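Local coordinates for protein nucleoporin nup120 (Schizosaccharomyces pombe, PDB 4GQ2) that serves as a structural constituent of the nuclear pore complex, whose nucleoporins can also dock transiently associated nuclear transport factors, at residues S245-L250 with T294-A299; L250-L253 with L259-L262; Q351-E356 with K361-I366. All coordinates share one frame; numbering follows the deposited sequence.

Contact 1: S245-L250 with T294-A299; sequences STYNVL and TNSFIA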
loop_
_atom_site.group_PDB
_atom_site.type_symbol
_atom_site.label_atom_id
_atom_site.label_comp_id
_atom_site.label_asym_id
_atom_site.label_seq_id
_atom_site.Cartn_x
_atom_site.Cartn_y
_atom_site.Cartn_z
ATOM N N SER A 245 -28.181 35.562 5.021
ATOM C CA SER A 245 -29.000 35.544 6.241
ATOM C C SER A 245 -28.126 35.912 7.460
ATOM O O SER A 245 -26.908 35.779 7.392
ATOM C CB SER A 245 -29.732 34.201 6.416
ATOM O OG SER A 245 -29.152 33.172 5.629
ATOM N N THR A 246 -28.711 36.373 8.569
ATOM C CA THR A 246 -30.159 36.437 8.780
ATOM C C THR A 246 -30.768 37.747 8.263
ATOM O O THR A 246 -31.663 38.328 8.888
ATOM C CB THR A 246 -30.541 36.184 10.264
ATOM O OG1 THR A 246 -29.538 35.380 10.899
ATOM C CG2 THR A 246 -31.897 35.474 10.372
ATOM N N TYR A 247 -30.254 38.210 7.126
ATOM C CA TYR A 247 -30.969 39.168 6.299
ATOM C C TYR A 247 -31.719 38.337 5.276
ATOM O O TYR A 247 -31.097 37.621 4.494
ATOM C CB TYR A 247 -30.012 40.114 5.569
ATOM C CG TYR A 247 -28.833 40.611 6.371
ATOM C CD1 TYR A 247 -28.984 41.062 7.683
ATOM C CD2 TYR A 247 -27.567 40.660 5.802
ATOM C CE1 TYR A 247 -27.901 41.524 8.411
ATOM C CE2 TYR A 247 -26.479 41.129 6.518
ATOM C CZ TYR A 247 -26.649 41.555 7.822
ATOM O OH TYR A 247 -25.567 42.019 8.532
ATOM N N ASN A 248 -33.046 38.408 5.279
ATOM C CA ASN A 248 -33.832 37.721 4.258
ATOM C C ASN A 248 -33.601 38.409 2.904
ATOM O O ASN A 248 -34.491 39.054 2.347
ATOM C CB ASN A 248 -35.316 37.689 4.648
ATOM C CG ASN A 248 -36.069 36.535 4.006
ATOM O OD1 ASN A 248 -35.472 35.609 3.451
ATOM N ND2 ASN A 248 -37.396 36.585 4.084
ATOM N N VAL A 249 -32.385 38.249 2.388
ATOM C CA VAL A 249 -31.859 39.091 1.316
ATOM C C VAL A 249 -31.178 38.295 0.203
ATOM O O VAL A 249 -30.480 37.311 0.459
ATOM C CB VAL A 249 -30.875 40.136 1.902
ATOM C CG1 VAL A 249 -29.804 40.540 0.897
ATOM C CG2 VAL A 249 -31.637 41.347 2.421
ATOM N N LEU A 250 -31.397 38.740 -1.030
ATOM C CA LEU A 250 -30.741 38.190 -2.206
ATOM C C LEU A 250 -29.842 39.271 -2.794
ATOM O O LEU A 250 -30.268 40.415 -2.948
ATOM C CB LEU A 250 -31.793 37.760 -3.229
ATOM C CG LEU A 250 -31.505 36.581 -4.161
ATOM C CD1 LEU A 250 -31.506 35.267 -3.390
ATOM C CD2 LEU A 250 -32.527 36.535 -5.285
ATOM N N THR A 294 -20.116 35.874 9.083
ATOM C CA THR A 294 -21.218 36.825 9.171
ATOM C C THR A 294 -21.626 37.213 7.762
ATOM O O THR A 294 -20.913 37.963 7.098
ATOM C CB THR A 294 -20.830 38.098 9.956
ATOM O OG1 THR A 294 -19.645 38.676 9.388
ATOM C CG2 THR A 294 -20.594 37.786 11.434
ATOM N N ASN A 295 -22.759 36.685 7.301
ATOM C CA ASN A 295 -23.285 37.028 5.982
ATOM C C ASN A 295 -23.538 38.528 5.927
ATOM O O ASN A 295 -24.660 38.986 6.129
ATOM C CB ASN A 295 -24.573 36.256 5.672
ATOM C CG ASN A 295 -24.366 34.751 5.620
ATOM O OD1 ASN A 295 -23.269 34.265 5.338
ATOM N ND2 ASN A 295 -25.432 34.003 5.881
ATOM N N SER A 296 -22.472 39.279 5.664
ATOM C CA SER A 296 -22.473 40.727 5.822
ATOM C C SER A 296 -21.472 41.374 4.869
ATOM O O SER A 296 -21.584 42.560 4.548
ATOM C CB SER A 296 -22.147 41.090 7.277
ATOM O OG SER A 296 -22.320 42.473 7.532
ATOM N N PHE A 297 -20.492 40.590 4.422
ATOM C CA PHE A 297 -19.510 41.060 3.450
ATOM C C PHE A 297 -19.672 40.337 2.121
ATOM O O PHE A 297 -20.115 39.191 2.077
ATOM C CB PHE A 297 -18.088 40.883 3.970
ATOM C CG PHE A 297 -17.804 41.649 5.225
ATOM C CD1 PHE A 297 -17.323 42.949 5.165
ATOM C CD2 PHE A 297 -18.006 41.064 6.471
ATOM C CE1 PHE A 297 -17.052 43.656 6.326
ATOM C CE2 PHE A 297 -17.738 41.766 7.636
ATOM C CZ PHE A 297 -17.260 43.064 7.561
ATOM N N ILE A 298 -19.307 41.026 1.047
ATOM C CA ILE A 298 -19.496 40.538 -0.305
ATOM C C ILE A 298 -18.239 40.813 -1.108
ATOM O O ILE A 298 -17.764 41.943 -1.153
ATOM C CB ILE A 298 -20.694 41.239 -0.991
ATOM C CG1 ILE A 298 -22.011 40.738 -0.399
ATOM C CG2 ILE A 298 -20.691 41.002 -2.495
ATOM C CD1 ILE A 298 -23.126 41.757 -0.447
ATOM N N ALA A 299 -17.705 39.768 -1.734
ATOM C CA ALA A 299 -16.614 39.922 -2.675
ATOM C C ALA A 299 -17.173 39.934 -4.093
ATOM O O ALA A 299 -18.101 39.188 -4.412
ATOM C CB ALA A 299 -15.591 38.814 -2.501
#
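Tyr247 and Ser296 meet between two neighbouring blades of the beta-propeller domain, where the turn joining strands 238-244 and 249-254 faces the corresponding turn between strands 288-290 and 297-302. The case illustrates how adjacent blades can touch through loop side chains as well as through the faces of their sheets. The contact is small, burying 192 Å² in all, and its backbones come closest at Ser245 and Asn295, whose CA atoms are 5.9 Å apart. Tyr247 CB points toward the other loop, and with CG anti to its own carbonyl carbon (chi1 -41°) the ring lies beside Ser296, whose CA is at the ring edge, near its plane. The Tyr247 side chain also packs on Leu315 of strand 309-317, the residue with which Ser296 makes a backbone hydrogen bond, so the two partners are placed against one strand. On the other half of the contact, Asn295, with CG beside its own backbone N, lies against the backbone of Ser245, the orientation of its amide being uncertain. Both loops are tightly folded. Ser245 is followed by a cis peptide bond, Asn248 centres an inverse gamma turn that includes a weak Val249 N to Tyr247 O bond, and Asn295 centres a second inverse gamma turn. Ser296 holds its hydroxyl anti to the backbone N (chi1 -172°), beside its own carbonyl carbon, and the two side chains end in a weak hydrogen bond between Tyr247 OH and Ser296 OG at 3.4 Å.

Contact 2: L250-L253 with L259-L262; sequences LVML and LKVL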
loop_
_atom_site.group_PDB
_atom_site.type_symbol
_atom_site.label_atom_id
_atom_site.label_comp_id
_atom_site.label_asym_id
_atom_site.label_seq_id
_atom_site.Cartn_x
_atom_site.Cartn_y
_atom_site.Cartn_z
ATOM N N LEU A 250 -31.397 38.740 -1.030
ATOM C CA LEU A 250 -30.741 38.190 -2.206
ATOM C C LEU A 250 -29.842 39.271 -2.794
ATOM O O LEU A 250 -30.268 40.415 -2.948
ATOM C CB LEU A 250 -31.793 37.760 -3.229
ATOM C CG LEU A 250 -31.505 36.581 -4.161
ATOM C CD1 LEU A 250 -31.506 35.267 -3.390
ATOM C CD2 LEU A 250 -32.527 36.535 -5.285
ATOM N N VAL A 251 -28.590 38.924 -3.084
ATOM C CA VAL A 251 -27.672 39.847 -3.758
ATOM C C VAL A 251 -27.430 39.359 -5.177
ATOM O O VAL A 251 -27.007 38.220 -5.389
ATOM C CB VAL A 251 -26.332 40.018 -3.009
ATOM C CG1 VAL A 251 -25.383 40.912 -3.799
ATOM C CG2 VAL A 251 -26.565 40.605 -1.626
ATOM N N MET A 252 -27.714 40.228 -6.143
ATOM C CA MET A 252 -27.636 39.871 -7.553
ATOM C C MET A 252 -26.768 40.846 -8.333
ATOM O O MET A 252 -26.695 42.035 -8.005
ATOM C CB MET A 252 -29.036 39.822 -8.169
ATOM C CG MET A 252 -30.074 39.114 -7.309
ATOM S SD MET A 252 -31.777 39.450 -7.801
ATOM C CE MET A 252 -31.911 41.212 -7.512
ATOM N N LEU A 253 -26.103 40.322 -9.359
ATOM C CA LEU A 253 -25.390 41.125 -10.334
ATOM C C LEU A 253 -26.027 40.929 -11.704
ATOM O O LEU A 253 -26.317 39.795 -12.106
ATOM C CB LEU A 253 -23.907 40.753 -10.364
ATOM C CG LEU A 253 -22.997 41.535 -11.315
ATOM C CD1 LEU A 253 -23.115 43.041 -11.118
ATOM C CD2 LEU A 253 -21.558 41.094 -11.128
ATOM N N LEU A 259 -25.180 46.079 -9.160
ATOM C CA LEU A 259 -25.193 45.317 -7.914
ATOM C C LEU A 259 -26.488 45.597 -7.148
ATOM O O LEU A 259 -26.670 46.684 -6.597
ATOM C CB LEU A 259 -23.955 45.645 -7.065
ATOM C CG LEU A 259 -23.643 44.805 -5.817
ATOM C CD1 LEU A 259 -23.513 43.317 -6.126
ATOM C CD2 LEU A 259 -22.381 45.314 -5.134
ATOM N N LYS A 260 -27.376 44.605 -7.125
ATOM C CA LYS A 260 -28.721 44.760 -6.574
ATOM C C LYS A 260 -28.933 43.944 -5.304
ATOM O O LYS A 260 -28.474 42.804 -5.197
ATOM C CB LYS A 260 -29.774 44.342 -7.606
ATOM C CG LYS A 260 -29.491 44.807 -9.026
ATOM C CD LYS A 260 -30.677 44.566 -9.947
ATOM C CE LYS A 260 -30.386 45.122 -11.333
ATOM N NZ LYS A 260 -31.562 45.056 -12.244
ATOM N N VAL A 261 -29.647 44.538 -4.353
ATOM C CA VAL A 261 -30.078 43.839 -3.144
ATOM C C VAL A 261 -31.589 43.632 -3.190
ATOM O O VAL A 261 -32.354 44.600 -3.196
ATOM C CB VAL A 261 -29.715 44.625 -1.871
ATOM C CG1 VAL A 261 -29.969 43.779 -0.633
ATOM C CG2 VAL A 261 -28.267 45.078 -1.921
ATOM N N LEU A 262 -32.012 42.370 -3.237
ATOM C CA LEU A 262 -33.431 42.029 -3.274
ATOM C C LEU A 262 -33.919 41.609 -1.895
ATOM O O LEU A 262 -33.356 40.701 -1.279
ATOM C CB LEU A 262 -33.689 40.906 -4.277
ATOM C CG LEU A 262 -35.153 40.649 -4.636
ATOM C CD1 LEU A 262 -35.586 41.539 -5.793
ATOM C CD2 LEU A 262 -35.369 39.183 -4.982
#
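Leu250 pairs with Leu262 and Leu253 with Leu259 at the two ends of a run of four antiparallel pairs in a longer hairpin, the strand segments 4.7 Å apart at closest approach and 155° apart in direction. Backbone hydrogen bonds come in two reciprocal pairs. Leu250 N donates to Leu262 O at 2.8 Å, and Leu262 N returns a shorter bond of 2.6 Å to Leu250 O. Met252 and Lys260 exchange a second pair, both 2.8 Å (Met252 N to Lys260 O, Lys260 N to Met252 O) and nearly straight at hydrogen. The intervening pair, Val251 with Val261, is non-hydrogen-bonded, and here weaker CA-H...O contacts fill in: Val251 CA stands 3.4 Å from Lys260 O.

Apolar packing differs on the two faces. Leu250 and Leu262 run side by side in the same direction, with their CB atoms 3.8 Å apart. Beside them Met252 bends at chi3 (-63°), which swings CE across to the opposite strand, where it rests 3.7 Å from Leu262 CB and touches Lys260 CB. Lys260 extends away beyond CG, its aliphatic base joining the packing. On the reverse face Leu259 reaches diagonally across to Val251, CD1 to CG1, at 3.8 Å.

Val251, Leu253 and Leu259 lean on Leu288, and Leu259 and Val261 on Val326, in the sheet that follows in sequence, whereas Leu250 touches Ile179 and Lys260 touches Ser214, both earlier in the chain. Such a beta hairpin, formed by the two middle strands of a four-stranded antiparallel sheet packed between others, is typical of a propeller blade.

Contact 3: Q351-E356 with K361-I366; sequences QLISSE and KFLLII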
loop_
_atom_site.group_PDB
_atom_site.type_symbol
_atom_site.label_atom_id
_atom_site.label_comp_id
_atom_site.label_asym_id
_atom_site.label_seq_id
_atom_site.Cartn_x
_atom_site.Cartn_y
_atom_site.Cartn_z
ATOM N N GLN A 351 -13.573 32.253 -2.858
ATOM C CA GLN A 351 -14.280 32.324 -1.576
ATOM C C GLN A 351 -13.789 33.513 -0.755
ATOM O O GLN A 351 -12.704 34.035 -1.007
ATOM C CB GLN A 351 -14.094 31.037 -0.761
ATOM C CG GLN A 351 -14.652 29.782 -1.393
ATOM C CD GLN A 351 -16.143 29.645 -1.219
ATOM O OE1 GLN A 351 -16.608 29.044 -0.253
ATOM N NE2 GLN A 351 -16.907 30.197 -2.156
ATOM N N LEU A 352 -14.583 33.911 0.237
ATOM C CA LEU A 352 -14.232 35.013 1.127
ATOM C C LEU A 352 -14.445 34.624 2.589
ATOM O O LEU A 352 -15.481 34.056 2.944
ATOM C CB LEU A 352 -15.050 36.261 0.773
ATOM C CG LEU A 352 -14.949 37.510 1.649
ATOM C CD1 LEU A 352 -13.590 38.182 1.507
ATOM C CD2 LEU A 352 -16.072 38.481 1.304
ATOM N N ILE A 353 -13.455 34.929 3.427
ATOM C CA ILE A 353 -13.500 34.581 4.847
ATOM C C ILE A 353 -13.029 35.748 5.724
ATOM O O ILE A 353 -11.897 36.216 5.590
ATOM C CB ILE A 353 -12.647 33.318 5.155
ATOM C CG1 ILE A 353 -13.108 32.110 4.329
ATOM C CG2 ILE A 353 -12.691 32.967 6.641
ATOM C CD1 ILE A 353 -12.332 31.892 3.050
ATOM N N SER A 354 -13.907 36.218 6.609
ATOM C CA SER A 354 -13.534 37.197 7.637
ATOM C C SER A 354 -13.236 36.484 8.956
ATOM O O SER A 354 -13.816 35.434 9.246
ATOM C CB SER A 354 -14.623 38.260 7.822
ATOM O OG SER A 354 -15.867 37.685 8.176
ATOM N N SER A 355 -12.343 37.060 9.752
ATOM C CA SER A 355 -11.739 36.334 10.876
ATOM C C SER A 355 -12.440 36.464 12.240
ATOM O O SER A 355 -11.887 36.038 13.261
ATOM C CB SER A 355 -10.252 36.692 10.997
ATOM O OG SER A 355 -10.066 38.096 11.003
ATOM N N GLU A 356 -13.646 37.037 12.250
ATOM C CA GLU A 356 -14.435 37.248 13.483
ATOM C C GLU A 356 -13.807 38.239 14.467
ATOM O O GLU A 356 -14.487 38.742 15.363
ATOM C CB GLU A 356 -14.742 35.923 14.197
ATOM C CG GLU A 356 -15.842 35.097 13.550
ATOM C CD GLU A 356 -15.901 33.677 14.082
ATOM O OE1 GLU A 356 -14.869 32.973 14.028
ATOM O OE2 GLU A 356 -16.984 33.260 14.545
ATOM N N LYS A 361 -9.890 42.011 9.195
ATOM C CA LYS A 361 -9.054 41.006 8.544
ATOM C C LYS A 361 -9.893 40.044 7.690
ATOM O O LYS A 361 -10.833 39.403 8.184
ATOM C CB LYS A 361 -8.224 40.254 9.589
ATOM C CG LYS A 361 -7.017 39.510 9.039
ATOM C CD LYS A 361 -6.365 38.672 10.126
ATOM C CE LYS A 361 -5.365 37.685 9.547
ATOM N NZ LYS A 361 -4.920 36.701 10.571
ATOM N N PHE A 362 -9.546 39.967 6.405
ATOM C CA PHE A 362 -10.255 39.129 5.434
ATOM C C PHE A 362 -9.314 38.181 4.703
ATOM O O PHE A 362 -8.113 38.447 4.580
ATOM C CB PHE A 362 -10.982 39.988 4.396
ATOM C CG PHE A 362 -11.981 40.938 4.981
ATOM C CD1 PHE A 362 -13.241 40.497 5.363
ATOM C CD2 PHE A 362 -11.662 42.280 5.140
ATOM C CE1 PHE A 362 -14.165 41.375 5.903
ATOM C CE2 PHE A 362 -12.581 43.164 5.679
ATOM C CZ PHE A 362 -13.833 42.711 6.061
ATOM N N LEU A 363 -9.883 37.088 4.199
ATOM C CA LEU A 363 -9.145 36.099 3.424
ATOM C C LEU A 363 -9.899 35.739 2.149
ATOM O O LEU A 363 -11.052 35.298 2.200
ATOM C CB LEU A 363 -8.885 34.849 4.275
ATOM C CG LEU A 363 -8.234 33.618 3.642
ATOM C CD1 LEU A 363 -6.921 33.955 2.949
ATOM C CD2 LEU A 363 -8.031 32.551 4.706
ATOM N N LEU A 364 -9.241 35.933 1.011
ATOM C CA LEU A 364 -9.836 35.622 -0.286
ATOM C C LEU A 364 -9.069 34.514 -1.004
ATOM O O LEU A 364 -7.911 34.694 -1.394
ATOM C CB LEU A 364 -9.921 36.874 -1.170
ATOM C CG LEU A 364 -10.708 36.728 -2.483
ATOM C CD1 LEU A 364 -12.207 36.813 -2.236
ATOM C CD2 LEU A 364 -10.285 37.777 -3.504
ATOM N N ILE A 365 -9.726 33.368 -1.164
ATOM C CA ILE A 365 -9.155 32.229 -1.888
ATOM C C ILE A 365 -9.696 32.239 -3.316
ATOM O O ILE A 365 -10.903 32.361 -3.531
ATOM C CB ILE A 365 -9.476 30.880 -1.196
ATOM C CG1 ILE A 365 -9.069 30.924 0.281
ATOM C CG2 ILE A 365 -8.761 29.728 -1.895
ATOM C CD1 ILE A 365 -9.874 30.002 1.173
ATOM N N ILE A 366 -8.794 32.119 -4.281
ATOM C CA ILE A 366 -9.140 32.215 -5.693
ATOM C C ILE A 366 -8.601 31.009 -6.451
ATOM O O ILE A 366 -7.444 30.634 -6.267
ATOM C CB ILE A 366 -8.533 33.484 -6.331
ATOM C CG1 ILE A 366 -8.680 34.700 -5.404
ATOM C CG2 ILE A 366 -9.155 33.747 -7.694
ATOM C CD1 ILE A 366 -7.851 35.901 -5.818
#
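The beta hairpin of strands 346-354 and 361-370 belongs to the propeller domain and provides two neighbouring strands at one edge of a mixed sheet, 346-354 being the edge strand within this chain. Gln351 pairs with Ile365 and Ile353 with Leu363, each as an antiparallel hydrogen-bonded pair, while Leu352 with Leu364 and Ser354 with Phe362 are the non-hydrogen-bonded pairs between and beyond them. The bonds vary in quality. Gln351 N reaches Ile365 O in the carbonyl plane at 2.8 Å, whereas the return bond from Ile365 N to Gln351 O is longer, 3.1 Å, and its donor tilts 33° from that plane. At the second pair Leu363 N binds Ile353 O at 2.6 Å.

Side chains sort by face. Ile353 and Ile365 slant across one another and meet at their CD1 methyls, 3.6 Å apart; both lie on the side turned to strand 520-525. Gln351 OE1 accepts hydrogen bonds from Phe525 N of that strand and from His292 NE2 of a loop in the preceding sheet. On the opposite face Ser354 sets its CB against the Phe362 ring, 3.6 Å from CD1, and turns its hydroxyl to Asp291. Phe362 in turn stacks edge-to-face with Phe297 of the preceding sheet, and Leu352 packs on Ile312 of that same sheet.

Where the strands part into the connecting loop, Ser355 gives a simple example of a paired grip on one carbonyl. Its OG sits between its own backbone N and carbonyl carbon (chi1 51°), which brings the hydroxyl round beside the amide. Lys361 O therefore receives two bonds from the same side of its plane, Ser355 N and Ser355 OG each lying 3.2 Å away, with the hydroxyl well above that plane.

How the contacts relate
Followed from the N terminus, the chain enters contact 1 at Ser245 and passes through the shared Leu250 into contact 2, which closes the short turn between residues 253 and 259 well before contact 1 is completed at residues 294-299. Contact 2 thus lies within the span of contact 1 and secures the hairpin of one blade, whereas contact 1 ties that blade to the next. Contact 3 follows in series and closes a hairpin one sheet further on. Contact 1 touches both: Ile298 CD1 packs on Val251 CG2 at 3.8 Å, and Ala299 CB on Leu364 CD1 at 3.9 Å. Contacts 2 and 3 stay about 11 Å apart at their nearest atoms.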